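PDB 5N4B: dual function macrocyclase-peptidase POPB from Galerina marginata, which cleaves peptides after prolyl residues and macrocyclises a toxin precursor peptide in amanitin biosynthesis. Local coordinates for residues A87-F99 and L110-S122. The protein carries 1 engineered substitution. Numbering follows the deposited sequence.
Sequences APTLLDDGHWYWF and LYRSKEPALPDFS
S113 OG is gripped twice: it accepts a nearly straight bond from W96 N (3.0 Å, 174°) and donates to E115 O. This ties the chain beyond strand 109-113 to the start of strand 96-101, its antiparallel hairpin partner in one four-stranded blade of the N-terminal beta-propeller. The S113 backbone works as well, its N donating to W96 O and its O receiving H95 ND1 at 2.8 Å, in the plane of the imidazole but above that of the carbonyl. P116 CB lies over one face of the H95 ring. In one of its two modelled conformers R112 lays its guanidinium flat on the other, centres 3.5 Å apart; there its extended chain, CG anti to the backbone N (chi1 177°), runs over the Y97 ring. Y97 OH donates to the syn lone pair of D93 OD2 at 2.6 Å. On the other side of the sheet Y111 CB lies over one face of the W98 indole and the edge of F121 meets the opposite face, a T-shaped W98–F121 pair with planes at 87°, while D125 takes W98 NE1. R447, from strand 443-448 of an adjacent blade, touches W98 and F121. L118 CD1 sits 3.6 Å above the centre of the six-membered ring of W96, with L90 CB across the opposite face.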
loop_
_atom_site.group_PDB
_atom_site.type_symbol
_atom_site.label_atom_id
_atom_site.label_comp_id
_atom_site.label_asym_id
_atom_site.label_seq_id
_atom_site.Cartn_x
_atom_site.Cartn_y
_atom_site.Cartn_z
ATOM N N ALA A 87 -13.785 10.674 -4.946
ATOM C CA ALA A 87 -14.726 11.534 -4.235
ATOM C C ALA A 87 -14.316 13.001 -4.438
ATOM O O ALA A 87 -13.124 13.313 -4.535
ATOM C CB ALA A 87 -14.735 11.235 -2.740
ATOM N N PRO A 88 -15.271 13.928 -4.506
ATOM C CA PRO A 88 -14.924 15.355 -4.587
ATOM C C PRO A 88 -14.747 15.927 -3.185
ATOM O O PRO A 88 -15.300 15.405 -2.208
ATOM C CB PRO A 88 -16.155 15.944 -5.300
ATOM C CG PRO A 88 -17.313 15.132 -4.733
ATOM C CD PRO A 88 -16.739 13.731 -4.575
ATOM N N THR A 89 -13.977 17.021 -3.117
ATOM C CA THR A 89 -13.692 17.749 -1.879
ATOM C C THR A 89 -14.139 19.192 -2.072
ATOM O O THR A 89 -13.793 19.834 -3.061
ATOM C CB THR A 89 -12.198 17.703 -1.549
ATOM O OG1 THR A 89 -11.777 16.353 -1.398
ATOM C CG2 THR A 89 -11.934 18.441 -0.248
ATOM N N LEU A 90 -14.887 19.716 -1.104
ATOM C CA LEU A 90 -15.338 21.107 -1.147
ATOM C C LEU A 90 -14.310 21.950 -0.410
ATOM O O LEU A 90 -14.061 21.725 0.781
ATOM C CB LEU A 90 -16.696 21.222 -0.428
ATOM C CG LEU A 90 -17.204 22.656 -0.231
ATOM C CD1 LEU A 90 -17.390 23.394 -1.519
ATOM C CD2 LEU A 90 -18.525 22.631 0.593
ATOM N N LEU A 91 -13.658 22.857 -1.141
ATOM C CA LEU A 91 -12.713 23.794 -0.550
ATOM C C LEU A 91 -13.451 25.029 -0.057
ATOM O O LEU A 91 -14.589 25.318 -0.469
ATOM C CB LEU A 91 -11.595 24.158 -1.538
ATOM C CG LEU A 91 -10.817 22.963 -2.068
ATOM C CD1 LEU A 91 -9.597 23.497 -2.874
ATOM C CD2 LEU A 91 -10.358 22.053 -0.947
ATOM N N ASP A 92 -12.725 25.838 0.711
ATOM C CA ASP A 92 -13.274 27.082 1.247
ATOM C C ASP A 92 -13.494 28.144 0.196
ATOM O O ASP A 92 -14.064 29.192 0.537
ATOM C CB ASP A 92 -12.408 27.592 2.397
ATOM C CG ASP A 92 -12.594 26.820 3.672
ATOM O OD1 ASP A 92 -13.078 25.656 3.699
ATOM O OD2 ASP A 92 -12.287 27.446 4.722
ATOM N N ASP A 93 -13.059 27.957 -1.055
ATOM C CA ASP A 93 -13.483 28.830 -2.148
ATOM C C ASP A 93 -14.886 28.558 -2.677
ATOM O O ASP A 93 -15.323 29.275 -3.586
ATOM C CB ASP A 93 -12.449 28.819 -3.290
ATOM C CG ASP A 93 -12.276 27.430 -3.959
ATOM O OD1 ASP A 93 -12.990 26.469 -3.586
ATOM O OD2 ASP A 93 -11.441 27.379 -4.869
ATOM N N GLY A 94 -15.580 27.549 -2.147
ATOM C CA GLY A 94 -16.895 27.165 -2.572
ATOM C C GLY A 94 -16.908 26.181 -3.708
ATOM O O GLY A 94 -18.000 25.755 -4.114
ATOM N N HIS A 95 -15.744 25.823 -4.257
ATOM C CA HIS A 95 -15.713 24.917 -5.395
ATOM C C HIS A 95 -15.284 23.524 -4.952
ATOM O O HIS A 95 -14.670 23.338 -3.912
ATOM C CB HIS A 95 -14.767 25.484 -6.469
ATOM C CG HIS A 95 -15.329 26.689 -7.164
ATOM N ND1 HIS A 95 -15.835 26.642 -8.439
ATOM C CD2 HIS A 95 -15.569 27.945 -6.706
ATOM C CE1 HIS A 95 -16.293 27.845 -8.773
ATOM N NE2 HIS A 95 -16.163 28.646 -7.734
ATOM N N TRP A 96 -15.652 22.564 -5.782
ATOM C CA TRP A 96 -15.408 21.159 -5.545
ATOM C C TRP A 96 -14.316 20.656 -6.479
ATOM O O TRP A 96 -14.291 20.987 -7.673
ATOM C CB TRP A 96 -16.717 20.400 -5.802
ATOM C CG TRP A 96 -17.823 20.691 -4.884
ATOM C CD1 TRP A 96 -18.674 21.724 -4.970
ATOM C CD2 TRP A 96 -18.213 19.929 -3.764
ATOM N NE1 TRP A 96 -19.604 21.656 -3.948
ATOM C CE2 TRP A 96 -19.329 20.547 -3.200
ATOM C CE3 TRP A 96 -17.720 18.775 -3.159
ATOM C CZ2 TRP A 96 -19.975 20.033 -2.079
ATOM C CZ3 TRP A 96 -18.360 18.285 -2.027
ATOM C CH2 TRP A 96 -19.478 18.903 -1.523
ATOM N N TYR A 97 -13.436 19.828 -5.941
ATOM C CA TYR A 97 -12.269 19.344 -6.673
ATOM C C TYR A 97 -12.215 17.825 -6.583
ATOM O O TYR A 97 -12.459 17.249 -5.520
ATOM C CB TYR A 97 -11.000 19.935 -6.062
ATOM C CG TYR A 97 -10.855 21.415 -6.174
ATOM C CD1 TYR A 97 -11.676 22.288 -5.432
ATOM C CD2 TYR A 97 -9.913 21.963 -7.022
ATOM C CE1 TYR A 97 -11.519 23.679 -5.533
ATOM C CE2 TYR A 97 -9.743 23.340 -7.106
ATOM C CZ TYR A 97 -10.567 24.179 -6.353
ATOM O OH TYR A 97 -10.386 25.554 -6.445
ATOM N N TRP A 98 -11.862 17.168 -7.677
ATOM C CA TRP A 98 -11.844 15.719 -7.701
ATOM C C TRP A 98 -10.877 15.260 -8.786
ATOM O O TRP A 98 -10.609 15.979 -9.760
ATOM C CB TRP A 98 -13.256 15.134 -7.971
ATOM C CG TRP A 98 -13.787 15.399 -9.326
ATOM C CD1 TRP A 98 -13.739 14.548 -10.407
ATOM C CD2 TRP A 98 -14.436 16.595 -9.791
ATOM N NE1 TRP A 98 -14.300 15.162 -11.515
ATOM C CE2 TRP A 98 -14.730 16.412 -11.163
ATOM C CE3 TRP A 98 -14.772 17.797 -9.195
ATOM C CZ2 TRP A 98 -15.396 17.376 -11.922
ATOM C CZ3 TRP A 98 -15.430 18.753 -9.959
ATOM C CH2 TRP A 98 -15.704 18.543 -11.299
ATOM N N PHE A 99 -10.387 14.035 -8.641
ATOM C CA PHE A 99 -9.536 13.428 -9.672
ATOM C C PHE A 99 -10.377 12.668 -10.683
ATOM O O PHE A 99 -11.378 12.037 -10.356
ATOM C CB PHE A 99 -8.497 12.475 -9.050
ATOM C CG PHE A 99 -7.408 13.187 -8.333
ATOM C CD1 PHE A 99 -6.315 13.674 -9.027
ATOM C CD2 PHE A 99 -7.480 13.355 -6.968
ATOM C CE1 PHE A 99 -5.307 14.336 -8.360
ATOM C CE2 PHE A 99 -6.450 13.991 -6.301
ATOM C CZ PHE A 99 -5.368 14.481 -7.011
ATOM N N LEU A 110 -6.561 16.437 -11.650
ATOM C CA LEU A 110 -7.361 17.120 -10.649
ATOM C C LEU A 110 -8.210 18.186 -11.332
ATOM O O LEU A 110 -7.687 19.158 -11.896
ATOM C CB LEU A 110 -6.464 17.720 -9.572
ATOM C CG LEU A 110 -7.054 18.290 -8.303
ATOM C CD1 LEU A 110 -8.038 17.287 -7.652
ATOM C CD2 LEU A 110 -5.943 18.680 -7.324
ATOM N N TYR A 111 -9.511 18.047 -11.210
ATOM C CA TYR A 111 -10.524 18.937 -11.764
ATOM C C TYR A 111 -11.122 19.824 -10.688
ATOM O O TYR A 111 -11.175 19.446 -9.517
ATOM C CB TYR A 111 -11.667 18.106 -12.380
ATOM C CG TYR A 111 -11.450 17.755 -13.847
ATOM C CD1 TYR A 111 -10.384 17.004 -14.254
ATOM C CD2 TYR A 111 -12.288 18.205 -14.805
ATOM C CE1 TYR A 111 -10.148 16.716 -15.606
ATOM C CE2 TYR A 111 -12.079 17.899 -16.150
ATOM C CZ TYR A 111 -10.987 17.170 -16.523
ATOM O OH TYR A 111 -10.772 16.915 -17.872
ATOM N N ARG A 112 -11.552 20.939 -11.149
ATOM C CA ARG A 112 -12.368 21.960 -10.265
ATOM C C ARG A 112 -13.699 22.334 -10.893
ATOM O O ARG A 112 -13.844 22.543 -12.082
ATOM C CB ARG A 112 -11.569 23.273 -10.384
ATOM C CG ARG A 112 -12.177 24.503 -9.674
ATOM C CD ARG A 112 -11.316 25.783 -9.810
ATOM N NE ARG A 112 -11.944 26.936 -9.111
ATOM C CZ ARG A 112 -12.870 27.763 -9.637
ATOM N NH1 ARG A 112 -13.292 28.843 -8.966
ATOM N NH2 ARG A 112 -13.372 27.518 -10.830
ATOM N N SER A 113 -14.703 22.309 -10.070
ATOM C CA SER A 113 -16.037 22.581 -10.574
ATOM C C SER A 113 -16.109 23.972 -11.196
ATOM O O SER A 113 -15.533 24.927 -10.687
ATOM C CB SER A 113 -17.092 22.429 -9.461
ATOM O OG SER A 113 -16.898 23.333 -8.383
ATOM N N LYS A 114 -16.842 24.043 -12.298
ATOM C CA LYS A 114 -17.102 25.325 -12.942
ATOM C C LYS A 114 -17.897 26.238 -12.029
ATOM O O LYS A 114 -17.643 27.447 -11.980
ATOM C CB LYS A 114 -17.891 25.081 -14.239
ATOM C CG LYS A 114 -17.096 24.324 -15.317
ATOM C CD LYS A 114 -17.935 24.104 -16.556
ATOM C CE LYS A 114 -17.261 23.251 -17.583
ATOM N NZ LYS A 114 -16.245 24.026 -18.280
ATOM N N GLU A 115 -18.877 25.680 -11.317
ATOM C CA GLU A 115 -19.739 26.457 -10.442
ATOM C C GLU A 115 -19.430 26.130 -8.998
ATOM O O GLU A 115 -18.984 25.011 -8.700
ATOM C CB GLU A 115 -21.204 26.085 -10.670
ATOM C CG GLU A 115 -21.700 26.166 -12.103
ATOM C CD GLU A 115 -21.781 27.580 -12.612
ATOM O OE1 GLU A 115 -21.976 28.494 -11.779
ATOM O OE2 GLU A 115 -21.672 27.775 -13.843
ATOM N N PRO A 116 -19.708 27.059 -8.041
ATOM C CA PRO A 116 -19.525 26.784 -6.603
ATOM C C PRO A 116 -20.719 26.028 -6.036
ATOM O O PRO A 116 -21.536 26.536 -5.234
ATOM C CB PRO A 116 -19.382 28.193 -6.014
ATOM C CG PRO A 116 -20.287 29.019 -6.924
ATOM C CD PRO A 116 -20.054 28.475 -8.296
ATOM N N ALA A 117 -20.918 24.832 -6.538
ATOM C CA ALA A 117 -22.045 23.981 -6.173
ATOM C C ALA A 117 -21.657 22.543 -6.483
ATOM O O ALA A 117 -20.840 22.299 -7.367
ATOM C CB ALA A 117 -23.282 24.348 -7.010
ATOM N N LEU A 118 -22.249 21.599 -5.760
ATOM C CA LEU A 118 -21.915 20.193 -6.010
ATOM C C LEU A 118 -22.387 19.800 -7.405
ATOM O O LEU A 118 -23.588 19.902 -7.692
ATOM C CB LEU A 118 -22.545 19.309 -4.957
ATOM C CG LEU A 118 -22.289 17.812 -5.057
ATOM C CD1 LEU A 118 -20.878 17.451 -4.835
ATOM C CD2 LEU A 118 -23.176 17.152 -4.001
ATOM N N PRO A 119 -21.510 19.331 -8.287
ATOM C CA PRO A 119 -21.957 18.972 -9.632
ATOM C C PRO A 119 -22.947 17.821 -9.662
ATOM O O PRO A 119 -22.976 16.959 -8.778
ATOM C CB PRO A 119 -20.643 18.570 -10.329
ATOM C CG PRO A 119 -19.652 19.270 -9.648
ATOM C CD PRO A 119 -20.053 19.305 -8.201
ATOM N N ASP A 120 -23.755 17.829 -10.718
ATOM C CA ASP A 120 -24.490 16.666 -11.199
ATOM C C ASP A 120 -23.532 15.925 -12.116
ATOM O O ASP A 120 -23.381 16.257 -13.295
ATOM C CB ASP A 120 -25.754 17.082 -11.938
ATOM C CG ASP A 120 -26.482 15.909 -12.535
ATOM O OD1 ASP A 120 -26.015 14.757 -12.362
ATOM O OD2 ASP A 120 -27.550 16.147 -13.165
ATOM N N PHE A 121 -22.845 14.922 -11.562
ATOM C CA PHE A 121 -21.792 14.244 -12.298
ATOM C C PHE A 121 -22.302 13.402 -13.459
ATOM O O PHE A 121 -21.488 13.032 -14.331
ATOM C CB PHE A 121 -20.881 13.441 -11.363
ATOM C CG PHE A 121 -20.062 14.282 -10.478
ATOM C CD1 PHE A 121 -18.889 14.853 -10.920
ATOM C CD2 PHE A 121 -20.449 14.509 -9.171
ATOM C CE1 PHE A 121 -18.131 15.603 -10.098
ATOM C CE2 PHE A 121 -19.709 15.297 -8.312
ATOM C CZ PHE A 121 -18.522 15.856 -8.775
ATOM N N SER A 122 -23.611 13.159 -13.529
ATOM C CA SER A 122 -24.168 12.487 -14.704
ATOM C C SER A 122 -23.972 13.301 -15.968
ATOM O O SER A 122 -24.071 12.740 -17.065
ATOM C CB SER A 122 -25.663 12.152 -14.517
ATOM O OG SER A 122 -26.515 13.298 -14.574
HETATM O O HOH W 1 -20.126 25.789 -2.318
#